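Local coordinates for GGDEF family protein (Vibrio cholerae, PDB 5GZS) that probably senses small molecules in the periplasm through tandem solute-binding domains, one of them holding arginine, to control cyclic di-GMP synthesis by its GGDEF domain, at residues S276-L281 with D287-I292; A313-R318 with S327-L332; L348-Q351 with I357-S360; E366-L371 with D377-N382. One frame throughout, in Å; residues are numbered along the deposited sequence.

Contact 1 (S276-L281 with D287-I292); sequences SMFDDL and DILAPI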
loop_
_atom_site.group_PDB
_atom_site.type_symbol
_atom_site.label_atom_id
_atom_site.label_comp_id
_atom_site.label_asym_id
_atom_site.label_seq_id
_atom_site.Cartn_x
_atom_site.Cartn_y
_atom_site.Cartn_z
ATOM N N SER A 276 13.440 -31.142 -9.674
ATOM C CA SER A 276 12.966 -30.194 -8.665
ATOM C C SER A 276 13.589 -30.356 -7.285
ATOM O O SER A 276 13.864 -31.458 -6.796
ATOM C CB SER A 276 11.459 -30.250 -8.547
ATOM O OG SER A 276 11.017 -29.009 -8.046
HETATM N N MSE A 277 13.873 -29.203 -6.696
HETATM C CA MSE A 277 14.501 -29.144 -5.385
HETATM C C MSE A 277 13.455 -29.361 -4.328
HETATM O O MSE A 277 13.759 -29.774 -3.198
HETATM C CB MSE A 277 15.205 -27.813 -5.177
HETATM C CG MSE A 277 16.448 -27.652 -6.021
HETATM SE SE MSE A 277 17.067 -25.804 -6.167
HETATM C CE MSE A 277 18.847 -26.226 -6.895
ATOM N N PHE A 278 12.252 -29.120 -4.731
ATOM C CA PHE A 278 11.128 -29.355 -3.866
ATOM C C PHE A 278 10.993 -30.850 -3.626
ATOM O O PHE A 278 10.643 -31.287 -2.534
ATOM C CB PHE A 278 9.861 -28.760 -4.477
ATOM C CG PHE A 278 8.763 -28.566 -3.488
ATOM C CD1 PHE A 278 8.989 -27.873 -2.316
ATOM C CD2 PHE A 278 7.512 -29.094 -3.715
ATOM C CE1 PHE A 278 7.974 -27.704 -1.384
ATOM C CE2 PHE A 278 6.498 -28.931 -2.791
ATOM C CZ PHE A 278 6.733 -28.241 -1.623
ATOM N N ASP A 279 11.293 -31.635 -4.645
ATOM C CA ASP A 279 11.371 -33.075 -4.468
ATOM C C ASP A 279 12.424 -33.386 -3.409
ATOM O O ASP A 279 12.210 -34.238 -2.563
ATOM C CB ASP A 279 11.695 -33.782 -5.795
ATOM C CG ASP A 279 10.654 -33.502 -6.882
ATOM O OD1 ASP A 279 9.837 -32.576 -6.702
ATOM O OD2 ASP A 279 10.659 -34.205 -7.916
ATOM N N ASP A 280 13.554 -32.685 -3.442
ATOM C CA ASP A 280 14.601 -32.877 -2.436
ATOM C C ASP A 280 14.088 -32.524 -1.035
ATOM O O ASP A 280 14.464 -33.147 -0.017
ATOM C CB ASP A 280 15.822 -32.025 -2.775
ATOM C CG ASP A 280 16.745 -32.692 -3.772
ATOM O OD1 ASP A 280 16.488 -32.581 -5.003
ATOM O OD2 ASP A 280 17.733 -33.317 -3.302
ATOM N N LEU A 281 13.220 -31.520 -0.995
ATOM C CA LEU A 281 12.574 -31.102 0.242
ATOM C C LEU A 281 11.543 -32.137 0.710
ATOM O O LEU A 281 11.460 -32.460 1.908
ATOM C CB LEU A 281 11.906 -29.747 0.057
ATOM C CG LEU A 281 11.485 -29.058 1.343
ATOM C CD1 LEU A 281 12.715 -28.773 2.212
ATOM C CD2 LEU A 281 10.705 -27.767 1.025
ATOM N N ASP A 287 17.057 -29.837 4.299
ATOM C CA ASP A 287 16.195 -29.303 5.361
ATOM C C ASP A 287 15.482 -27.984 4.973
ATOM O O ASP A 287 14.353 -27.738 5.371
ATOM C CB ASP A 287 17.003 -29.059 6.630
ATOM C CG ASP A 287 17.864 -30.232 7.012
ATOM O OD1 ASP A 287 17.328 -31.307 7.323
ATOM O OD2 ASP A 287 19.103 -30.086 6.991
ATOM N N ILE A 288 16.150 -27.136 4.208
ATOM C CA ILE A 288 15.634 -25.806 3.939
ATOM C C ILE A 288 15.653 -25.497 2.459
ATOM O O ILE A 288 16.602 -25.832 1.762
ATOM C CB ILE A 288 16.462 -24.759 4.681
ATOM C CG1 ILE A 288 16.142 -24.800 6.165
ATOM C CG2 ILE A 288 16.269 -23.351 4.094
ATOM C CD1 ILE A 288 17.180 -24.049 7.013
ATOM N N LEU A 289 14.612 -24.854 1.969
ATOM C CA LEU A 289 14.596 -24.499 0.560
ATOM C C LEU A 289 14.014 -23.108 0.417
ATOM O O LEU A 289 12.978 -22.789 1.013
ATOM C CB LEU A 289 13.802 -25.515 -0.274
ATOM C CG LEU A 289 13.416 -25.093 -1.696
ATOM C CD1 LEU A 289 14.629 -24.694 -2.489
ATOM C CD2 LEU A 289 12.661 -26.179 -2.453
ATOM N N ALA A 290 14.698 -22.273 -0.356
ATOM C CA ALA A 290 14.224 -20.924 -0.607
ATOM C C ALA A 290 14.843 -20.442 -1.900
ATOM O O ALA A 290 15.926 -20.881 -2.279
ATOM C CB ALA A 290 14.574 -19.992 0.552
ATOM N N PRO A 291 14.141 -19.570 -2.608
ATOM C CA PRO A 291 12.801 -19.068 -2.276
ATOM C C PRO A 291 11.724 -20.103 -2.578
ATOM O O PRO A 291 11.984 -21.035 -3.334
ATOM C CB PRO A 291 12.673 -17.821 -3.154
ATOM C CG PRO A 291 13.486 -18.166 -4.365
ATOM C CD PRO A 291 14.662 -19.004 -3.862
ATOM N N ILE A 292 10.538 -19.950 -2.007
ATOM C CA ILE A 292 9.406 -20.747 -2.466
ATOM C C ILE A 292 8.133 -19.938 -2.319
ATOM O O ILE A 292 7.819 -19.457 -1.228
ATOM C CB ILE A 292 9.290 -22.070 -1.708
ATOM C CG1 ILE A 292 7.870 -22.626 -1.832
ATOM C CG2 ILE A 292 9.675 -21.874 -0.248
ATOM C CD1 ILE A 292 7.720 -24.027 -1.315
#

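Contact 2 (A313-R318 with S327-L332); sequences AILVKR and SNVSEL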
loop_
_atom_site.group_PDB
_atom_site.type_symbol
_atom_site.label_atom_id
_atom_site.label_comp_id
_atom_site.label_asym_id
_atom_site.label_seq_id
_atom_site.Cartn_x
_atom_site.Cartn_y
_atom_site.Cartn_z
ATOM N N ALA A 313 3.732 -9.533 -9.774
ATOM C CA ALA A 313 3.405 -10.235 -11.018
ATOM C C ALA A 313 3.030 -9.249 -12.095
ATOM O O ALA A 313 2.152 -8.396 -11.899
ATOM C CB ALA A 313 2.276 -11.225 -10.819
ATOM N N ILE A 314 3.683 -9.356 -13.241
ATOM C CA ILE A 314 3.303 -8.504 -14.357
ATOM C C ILE A 314 3.130 -9.290 -15.657
ATOM O O ILE A 314 3.453 -10.480 -15.741
ATOM C CB ILE A 314 4.326 -7.385 -14.566
ATOM C CG1 ILE A 314 5.725 -7.960 -14.753
ATOM C CG2 ILE A 314 4.321 -6.454 -13.383
ATOM C CD1 ILE A 314 6.766 -6.907 -15.079
ATOM N N LEU A 315 2.610 -8.628 -16.680
ATOM C CA LEU A 315 2.531 -9.292 -17.965
ATOM C C LEU A 315 3.631 -8.808 -18.880
ATOM O O LEU A 315 3.921 -7.612 -18.967
ATOM C CB LEU A 315 1.157 -9.097 -18.586
ATOM C CG LEU A 315 0.180 -9.979 -17.803
ATOM C CD1 LEU A 315 -1.177 -10.000 -18.423
ATOM C CD2 LEU A 315 0.727 -11.399 -17.679
ATOM N N VAL A 316 4.280 -9.767 -19.527
ATOM C CA VAL A 316 5.262 -9.438 -20.532
ATOM C C VAL A 316 4.615 -9.624 -21.895
ATOM O O VAL A 316 3.982 -10.652 -22.149
ATOM C CB VAL A 316 6.517 -10.294 -20.397
ATOM C CG1 VAL A 316 7.411 -10.099 -21.594
ATOM C CG2 VAL A 316 7.251 -9.933 -19.124
ATOM N N LYS A 317 4.753 -8.608 -22.749
ATOM C CA LYS A 317 4.151 -8.607 -24.082
ATOM C C LYS A 317 5.174 -8.248 -25.143
ATOM O O LYS A 317 6.173 -7.594 -24.845
ATOM C CB LYS A 317 2.992 -7.610 -24.156
ATOM C CG LYS A 317 3.404 -6.131 -23.972
ATOM C CD LYS A 317 2.180 -5.230 -23.847
ATOM C CE LYS A 317 2.550 -3.757 -23.898
ATOM N NZ LYS A 317 2.889 -3.327 -25.265
ATOM N N ARG A 318 4.913 -8.671 -26.378
ATOM C CA ARG A 318 5.682 -8.212 -27.521
ATOM C C ARG A 318 5.619 -6.693 -27.544
ATOM O O ARG A 318 4.558 -6.109 -27.317
ATOM C CB ARG A 318 5.139 -8.810 -28.820
ATOM C CG ARG A 318 6.050 -9.876 -29.363
ATOM C CD ARG A 318 5.408 -10.725 -30.421
ATOM N NE ARG A 318 4.230 -11.440 -29.946
ATOM C CZ ARG A 318 2.996 -11.173 -30.362
ATOM N NH1 ARG A 318 2.798 -10.216 -31.255
ATOM N NH2 ARG A 318 1.966 -11.866 -29.899
ATOM N N SER A 327 -6.388 -2.381 -19.188
ATOM C CA SER A 327 -5.909 -1.688 -18.009
ATOM C C SER A 327 -5.775 -2.636 -16.825
ATOM O O SER A 327 -5.015 -2.347 -15.891
ATOM C CB SER A 327 -6.828 -0.524 -17.675
ATOM O OG SER A 327 -8.050 -0.986 -17.141
ATOM N N ASN A 328 -6.485 -3.769 -16.863
ATOM C CA ASN A 328 -6.165 -4.880 -15.950
ATOM C C ASN A 328 -6.433 -6.298 -16.504
ATOM O O ASN A 328 -7.189 -6.481 -17.439
ATOM C CB ASN A 328 -6.893 -4.687 -14.617
ATOM C CG ASN A 328 -8.349 -4.985 -14.709
ATOM O OD1 ASN A 328 -8.746 -6.150 -14.689
ATOM N ND2 ASN A 328 -9.176 -3.937 -14.808
ATOM N N VAL A 329 -5.819 -7.302 -15.885
ATOM C CA VAL A 329 -5.654 -8.612 -16.505
ATOM C C VAL A 329 -6.965 -9.372 -16.760
ATOM O O VAL A 329 -7.017 -10.257 -17.619
ATOM C CB VAL A 329 -4.671 -9.497 -15.662
ATOM C CG1 VAL A 329 -5.199 -9.784 -14.259
ATOM C CG2 VAL A 329 -4.333 -10.788 -16.396
ATOM N N SER A 330 -8.035 -9.004 -16.063
ATOM C CA SER A 330 -9.364 -9.564 -16.347
ATOM C C SER A 330 -9.853 -9.278 -17.767
ATOM O O SER A 330 -10.730 -9.971 -18.294
ATOM C CB SER A 330 -10.398 -9.025 -15.365
ATOM O OG SER A 330 -10.450 -9.832 -14.210
ATOM N N GLU A 331 -9.289 -8.251 -18.385
ATOM C CA GLU A 331 -9.676 -7.900 -19.740
ATOM C C GLU A 331 -8.848 -8.670 -20.784
ATOM O O GLU A 331 -8.883 -8.318 -21.968
ATOM C CB GLU A 331 -9.545 -6.385 -19.933
ATOM C CG GLU A 331 -10.491 -5.581 -19.039
ATOM C CD GLU A 331 -10.080 -4.133 -18.897
ATOM O OE1 GLU A 331 -10.772 -3.363 -18.191
ATOM O OE2 GLU A 331 -9.057 -3.755 -19.497
ATOM N N LEU A 332 -8.118 -9.714 -20.354
ATOM C CA LEU A 332 -7.336 -10.554 -21.283
ATOM C C LEU A 332 -8.045 -11.853 -21.658
ATOM O O LEU A 332 -7.417 -12.842 -22.054
ATOM C CB LEU A 332 -5.961 -10.885 -20.705
ATOM C CG LEU A 332 -4.904 -10.037 -21.414
ATOM C CD1 LEU A 332 -5.389 -8.607 -21.527
ATOM C CD2 LEU A 332 -3.613 -10.061 -20.709
#

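Contact 3 (L348-Q351 with I357-S360); sequences LLQQ and ILFS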
loop_
_atom_site.group_PDB
_atom_site.type_symbol
_atom_site.label_atom_id
_atom_site.label_comp_id
_atom_site.label_asym_id
_atom_site.label_seq_id
_atom_site.Cartn_x
_atom_site.Cartn_y
_atom_site.Cartn_z
ATOM N N LEU A 348 -2.159 -19.058 -10.320
ATOM C CA LEU A 348 -2.684 -17.716 -10.096
ATOM C C LEU A 348 -3.754 -17.364 -11.123
ATOM O O LEU A 348 -4.835 -16.880 -10.780
ATOM C CB LEU A 348 -1.559 -16.679 -10.143
ATOM C CG LEU A 348 -1.981 -15.206 -10.023
ATOM C CD1 LEU A 348 -2.975 -15.001 -8.872
ATOM C CD2 LEU A 348 -0.733 -14.319 -9.808
ATOM N N LEU A 349 -3.456 -17.633 -12.386
ATOM C CA LEU A 349 -4.367 -17.248 -13.433
ATOM C C LEU A 349 -5.599 -18.116 -13.370
ATOM O O LEU A 349 -6.707 -17.645 -13.647
ATOM C CB LEU A 349 -3.695 -17.329 -14.798
ATOM C CG LEU A 349 -2.679 -16.203 -15.014
ATOM C CD1 LEU A 349 -2.453 -16.016 -16.494
ATOM C CD2 LEU A 349 -3.151 -14.914 -14.392
ATOM N N GLN A 350 -5.423 -19.369 -12.979
ATOM C CA GLN A 350 -6.576 -20.253 -12.875
ATOM C C GLN A 350 -7.572 -19.760 -11.808
ATOM O O GLN A 350 -8.780 -19.967 -11.959
ATOM C CB GLN A 350 -6.128 -21.680 -12.590
ATOM C CG GLN A 350 -5.611 -22.414 -13.821
ATOM C CD GLN A 350 -4.939 -23.727 -13.468
ATOM O OE1 GLN A 350 -4.321 -23.846 -12.417
ATOM N NE2 GLN A 350 -5.051 -24.714 -14.349
ATOM N N GLN A 351 -7.080 -19.099 -10.751
ATOM C CA GLN A 351 -7.985 -18.438 -9.809
ATOM C C GLN A 351 -8.490 -17.196 -10.539
ATOM O O GLN A 351 -9.680 -17.091 -10.844
ATOM C CB GLN A 351 -7.306 -18.076 -8.474
ATOM C CG GLN A 351 -8.206 -18.109 -7.206
ATOM C CD GLN A 351 -9.368 -17.086 -7.163
ATOM O OE1 GLN A 351 -9.480 -16.225 -8.034
ATOM N NE2 GLN A 351 -10.231 -17.189 -6.133
ATOM N N ILE A 357 -8.531 -20.845 -21.093
ATOM C CA ILE A 357 -7.374 -21.571 -21.583
ATOM C C ILE A 357 -6.109 -20.764 -21.379
ATOM O O ILE A 357 -5.980 -19.637 -21.878
ATOM C CB ILE A 357 -7.472 -21.925 -23.061
ATOM C CG1 ILE A 357 -8.593 -22.925 -23.278
ATOM C CG2 ILE A 357 -6.181 -22.623 -23.482
ATOM C CD1 ILE A 357 -8.354 -24.213 -22.489
ATOM N N LEU A 358 -5.193 -21.347 -20.615
ATOM C CA LEU A 358 -3.830 -20.870 -20.538
ATOM C C LEU A 358 -3.010 -21.811 -21.411
ATOM O O LEU A 358 -3.386 -22.971 -21.584
ATOM C CB LEU A 358 -3.328 -20.859 -19.092
ATOM C CG LEU A 358 -4.277 -20.294 -18.026
ATOM C CD1 LEU A 358 -3.748 -20.563 -16.605
ATOM C CD2 LEU A 358 -4.454 -18.827 -18.253
ATOM N N PHE A 359 -1.919 -21.312 -21.986
ATOM C CA PHE A 359 -0.987 -22.162 -22.728
ATOM C C PHE A 359 0.159 -22.501 -21.791
ATOM O O PHE A 359 0.747 -21.599 -21.186
ATOM C CB PHE A 359 -0.476 -21.466 -23.990
ATOM C CG PHE A 359 -1.543 -21.225 -25.019
ATOM C CD1 PHE A 359 -2.314 -20.068 -24.996
ATOM C CD2 PHE A 359 -1.778 -22.161 -26.010
ATOM C CE1 PHE A 359 -3.297 -19.855 -25.948
ATOM C CE2 PHE A 359 -2.747 -21.959 -26.956
ATOM C CZ PHE A 359 -3.513 -20.807 -26.935
ATOM N N SER A 360 0.466 -23.788 -21.645
ATOM C CA SER A 360 1.477 -24.191 -20.673
ATOM C C SER A 360 2.785 -24.575 -21.341
ATOM O O SER A 360 2.805 -25.070 -22.468
ATOM C CB SER A 360 0.974 -25.349 -19.805
ATOM O OG SER A 360 -0.412 -25.221 -19.527
#

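Contact 4 (E366-L371 with D377-N382); sequences EKVQAL and DYIVLN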
loop_
_atom_site.group_PDB
_atom_site.type_symbol
_atom_site.label_atom_id
_atom_site.label_comp_id
_atom_site.label_asym_id
_atom_site.label_seq_id
_atom_site.Cartn_x
_atom_site.Cartn_y
_atom_site.Cartn_z
ATOM N N GLU A 366 11.317 -21.492 -22.886
ATOM C CA GLU A 366 10.324 -21.904 -23.876
ATOM C C GLU A 366 9.131 -20.946 -23.863
ATOM O O GLU A 366 8.580 -20.610 -24.917
ATOM C CB GLU A 366 9.895 -23.340 -23.578
ATOM C CG GLU A 366 9.087 -24.056 -24.629
ATOM C CD GLU A 366 8.570 -25.366 -24.076
ATOM O OE1 GLU A 366 8.909 -25.679 -22.914
ATOM O OE2 GLU A 366 7.836 -26.081 -24.780
ATOM N N LYS A 367 8.756 -20.508 -22.655
ATOM C CA LYS A 367 7.686 -19.532 -22.455
ATOM C C LYS A 367 8.026 -18.252 -23.211
ATOM O O LYS A 367 7.261 -17.792 -24.057
ATOM C CB LYS A 367 7.476 -19.249 -20.956
ATOM C CG LYS A 367 6.424 -18.170 -20.636
ATOM C CD LYS A 367 5.892 -18.247 -19.193
ATOM C CE LYS A 367 6.965 -17.927 -18.164
ATOM N NZ LYS A 367 6.489 -18.106 -16.751
ATOM N N VAL A 368 9.196 -17.697 -22.922
ATOM C CA VAL A 368 9.663 -16.526 -23.644
ATOM C C VAL A 368 9.685 -16.725 -25.165
ATOM O O VAL A 368 9.105 -15.923 -25.913
ATOM C CB VAL A 368 11.067 -16.124 -23.205
ATOM C CG1 VAL A 368 11.567 -14.989 -24.094
ATOM C CG2 VAL A 368 11.090 -15.747 -21.716
ATOM N N GLN A 369 10.338 -17.784 -25.633
ATOM C CA GLN A 369 10.471 -17.971 -27.082
ATOM C C GLN A 369 9.100 -18.051 -27.769
ATOM O O GLN A 369 8.936 -17.664 -28.939
ATOM C CB GLN A 369 11.307 -19.217 -27.399
ATOM C CG GLN A 369 12.819 -18.959 -27.427
ATOM C CD GLN A 369 13.263 -18.159 -28.646
ATOM O OE1 GLN A 369 12.666 -18.250 -29.731
ATOM N NE2 GLN A 369 14.307 -17.358 -28.469
ATOM N N ALA A 370 8.113 -18.537 -27.026
ATOM C CA ALA A 370 6.746 -18.583 -27.513
ATOM C C ALA A 370 6.203 -17.179 -27.755
ATOM O O ALA A 370 5.516 -16.937 -28.747
ATOM C CB ALA A 370 5.877 -19.322 -26.533
ATOM N N LEU A 371 6.507 -16.256 -26.842
ATOM C CA LEU A 371 6.065 -14.872 -26.988
ATOM C C LEU A 371 6.718 -14.250 -28.216
ATOM O O LEU A 371 6.059 -13.574 -29.012
ATOM C CB LEU A 371 6.391 -14.058 -25.735
ATOM C CG LEU A 371 6.102 -12.562 -25.830
ATOM C CD1 LEU A 371 4.601 -12.336 -25.982
ATOM C CD2 LEU A 371 6.649 -11.786 -24.633
ATOM N N ASP A 377 0.766 -14.134 -26.853
ATOM C CA ASP A 377 0.788 -12.669 -26.884
ATOM C C ASP A 377 1.187 -11.990 -25.577
ATOM O O ASP A 377 1.699 -10.866 -25.602
ATOM C CB ASP A 377 -0.574 -12.154 -27.304
ATOM C CG ASP A 377 -0.990 -12.666 -28.666
ATOM O OD1 ASP A 377 -0.677 -11.983 -29.664
ATOM O OD2 ASP A 377 -1.632 -13.740 -28.737
ATOM N N TYR A 378 0.927 -12.663 -24.452
ATOM C CA TYR A 378 1.268 -12.176 -23.109
ATOM C C TYR A 378 1.744 -13.343 -22.257
ATOM O O TYR A 378 1.105 -14.397 -22.232
ATOM C CB TYR A 378 0.071 -11.509 -22.403
ATOM C CG TYR A 378 -0.481 -10.233 -23.037
ATOM C CD1 TYR A 378 -1.489 -10.280 -23.984
ATOM C CD2 TYR A 378 -0.011 -8.987 -22.652
ATOM C CE1 TYR A 378 -1.993 -9.117 -24.545
ATOM C CE2 TYR A 378 -0.507 -7.825 -23.206
ATOM C CZ TYR A 378 -1.496 -7.889 -24.154
ATOM O OH TYR A 378 -1.993 -6.717 -24.707
ATOM N N ILE A 379 2.856 -13.161 -21.551
ATOM C CA ILE A 379 3.338 -14.194 -20.644
ATOM C C ILE A 379 3.531 -13.591 -19.262
ATOM O O ILE A 379 3.760 -12.384 -19.134
ATOM C CB ILE A 379 4.649 -14.822 -21.145
ATOM C CG1 ILE A 379 5.817 -13.863 -20.951
ATOM C CG2 ILE A 379 4.539 -15.194 -22.619
ATOM C CD1 ILE A 379 7.083 -14.306 -21.640
ATOM N N VAL A 380 3.415 -14.416 -18.225
ATOM C CA VAL A 380 3.455 -13.894 -16.868
ATOM C C VAL A 380 4.847 -13.956 -16.267
ATOM O O VAL A 380 5.414 -15.028 -16.072
ATOM C CB VAL A 380 2.512 -14.646 -15.920
ATOM C CG1 VAL A 380 2.557 -13.999 -14.538
ATOM C CG2 VAL A 380 1.107 -14.657 -16.451
ATOM N N LEU A 381 5.393 -12.798 -15.944
ATOM C CA LEU A 381 6.620 -12.783 -15.189
ATOM C C LEU A 381 6.508 -11.910 -13.966
ATOM O O LEU A 381 5.653 -11.028 -13.858
ATOM C CB LEU A 381 7.796 -12.319 -16.048
ATOM C CG LEU A 381 8.239 -13.318 -17.115
ATOM C CD1 LEU A 381 9.471 -12.803 -17.834
ATOM C CD2 LEU A 381 8.519 -14.645 -16.463
ATOM N N ASN A 382 7.411 -12.195 -13.032
ATOM C CA ASN A 382 7.642 -11.366 -11.868
ATOM C C ASN A 382 8.607 -10.263 -12.268
ATOM O O ASN A 382 9.595 -10.502 -12.963
ATOM C CB ASN A 382 8.223 -12.192 -10.721
ATOM C CG ASN A 382 9.677 -12.559 -10.946
ATOM O OD1 ASN A 382 9.987 -13.487 -11.693
ATOM N ND2 ASN A 382 10.578 -11.830 -10.298
#

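Contact 1 (S276-L281 with D287-I292)
The helix of 277-281 and the strand of 288-292 run nearly antiparallel, their axes 147° apart and 8.7 Å away from each other at closest approach. They converge where the chain turns back, with the CA atoms of L281 and D287 at 6.5 Å. No hydrogen bond links the two; aliphatic and aromatic side chains carry the contact. L289 is the wedge: its CG stands anti to the backbone N (chi1 166°), which sends CD2 in beneath the first turn of the helix. There CD2 comes within 3.7 Å of F278 N and also meets the edge of the F278 ring, 4.0 Å from CD1, the two side chains crossing at about a right angle. I292 extends its CD1 to CE1 of the same ring at 3.7 Å. One turn on, L281 divides its branches, CD2 against L289 CB at 4.0 Å and CD1 over the D287 carbonyl. Away from the helix, A290 touches V253 of helix 248-259, while D287 accepts from R227 N and pairs with R224. A helix returning into a central strand, within a sheet ordered 2-1-3-5-4, is the architecture of one lobe of a type II periplasmic binding protein.

Contact 2 (A313-R318 with S327-L332)
Apolar contact between L315 and the pair V329 and L332 makes up the whole of the direct meeting between strand 313-318 and segment 327-332. L315 does all the touching from the strand, and does it with one methyl: CD1 lies 3.8 Å from V329 CG2, the two side chains crossing at about a right angle. CG2 is the V329 branch that stands anti to its own backbone N (chi1 63° for CG1), and this turns it to the strand. L332 approaches differently, tip to tip, CD2 facing the same CD1. The backbones remain apart, with the L315 and V329 CA atoms at 8.3 Å.

The strand belongs to a mixed sheet of the second lobe of a type II periplasmic-binding-protein fold, bonded to L381 and I379 on one neighbour and to F408 and V400 on the other; the loop passes across the L315 side before the chain enters strand 337-340.

No hydrogen bond crosses between the segments; those within 327-332 give the loop its shape. N328 OD1 accepts from S330 N at 3.2 Å, an Asx turn in which the donor is tilted 28° from the carbonyl plane. E331 OE2 receives S327 N on its syn side at 3.0 Å, nearly straight at 166° but somewhat out of the carboxylate plane. Backbone bonds from E331 N to N328 O (2.9 Å) and from L332 N to V329 O (3.0 Å) wind the short 3-10 turn that presents V329 and L332 together.

Contacts with the second subunit come from the same loop: S330 OG is hydrogen-bonded to I163 O of that subunit, and E331 packs on its I76.

Contact 3 (L348-Q351 with I357-S360)
L358 holds CG anti to its carbonyl carbon (chi1 -45°), and with chi2 extended at 170° the leucine directs both methyls at the helix of 348-351. L349 has a similar first torsion (chi1 -73°), which brings CD1 alongside CB on the side facing L358. The setting is a beta-alpha-beta crossover: strand 337-340 leads into helix 344-352, and the chain then returns through L358 into the edge strand 359-361, parallel to the first. Between the two segments, L358 is the residue of the returning chain that touches the helix, just before F359 pairs through its backbone with I337 and V339. Both methyls face L349 CB, CD1 at 3.7 Å and CD2 at 3.8 Å, while CD2 also meets L349 CD1 at 3.9 Å. No hydrogen bond crosses between the segments; a polar tie nearby joins S360 OG to E346 OE2 earlier on the same helix. Neighbouring I357 and Q351 pack on R72 and Q164 of the second subunit. Exposed Q350, beside L349, forms the margin of the contact and contributes with its aliphatic part: Q350 CG rests 3.8 Å from L358 CD1.

Contact 4 (E366-L371 with D377-N382)
K367 NZ reaches from the helix to the backbone carbonyl of V380, a weak hydrogen bond of 3.3 Å and the sole polar link between segments 366-371 and 377-382. Helix and strand, 149° apart in direction, form a helix-to-strand return within an alpha/beta lobe of the type II periplasmic binding protein fold, in which strand 378-382 is central to the sheet. The lysine gets there along the strand: its chain starts anti to the backbone N and bends at chi3 (66°), and on the way CG lies 3.8 Å from I379 CB. I379 is the hub. Its CG2 meets L371 CB at 3.8 Å, and its CD1 lies 3.9 Å from L371 CD2 and equally near V368 CA, which places it among K367, V368 and L371 on one face of the helix. L371 also sets CD1 over the D377 carbonyl. The carboxylate of D377 turns off the helix to two arginines, in salt bridges with R318 and R336. V380 points away as well, to F345 and L349 of helix 344-352. Beyond the bend of the lysine, CE passes L381 CD2 at 4.0 Å, the two side chains sliding by in opposite directions.

Overall arrangement
The four contacts all fall in the second solute-binding domain, whereas the residues lining the arginine pocket belong to the first. Contact 1 lies in one lobe, with its centre about 24 Å or more from the other centres; contacts 2, 3 and 4 share the sheet of the other lobe. Contacts 1 and 4 each pack a helix on the middle strand of a five-stranded mixed sheet, though the strand orders differ (2-1-3-5-4 and 3-2-4-1-5), and only contact 4 adds a polar link. Contacts 2 and 4 are joined by neighbouring strands, as I314 N probably bonds to L381 O. Contacts 1, 2 and 4 are buried; contact 3 is partly exposed and, like contact 2, borders the second subunit.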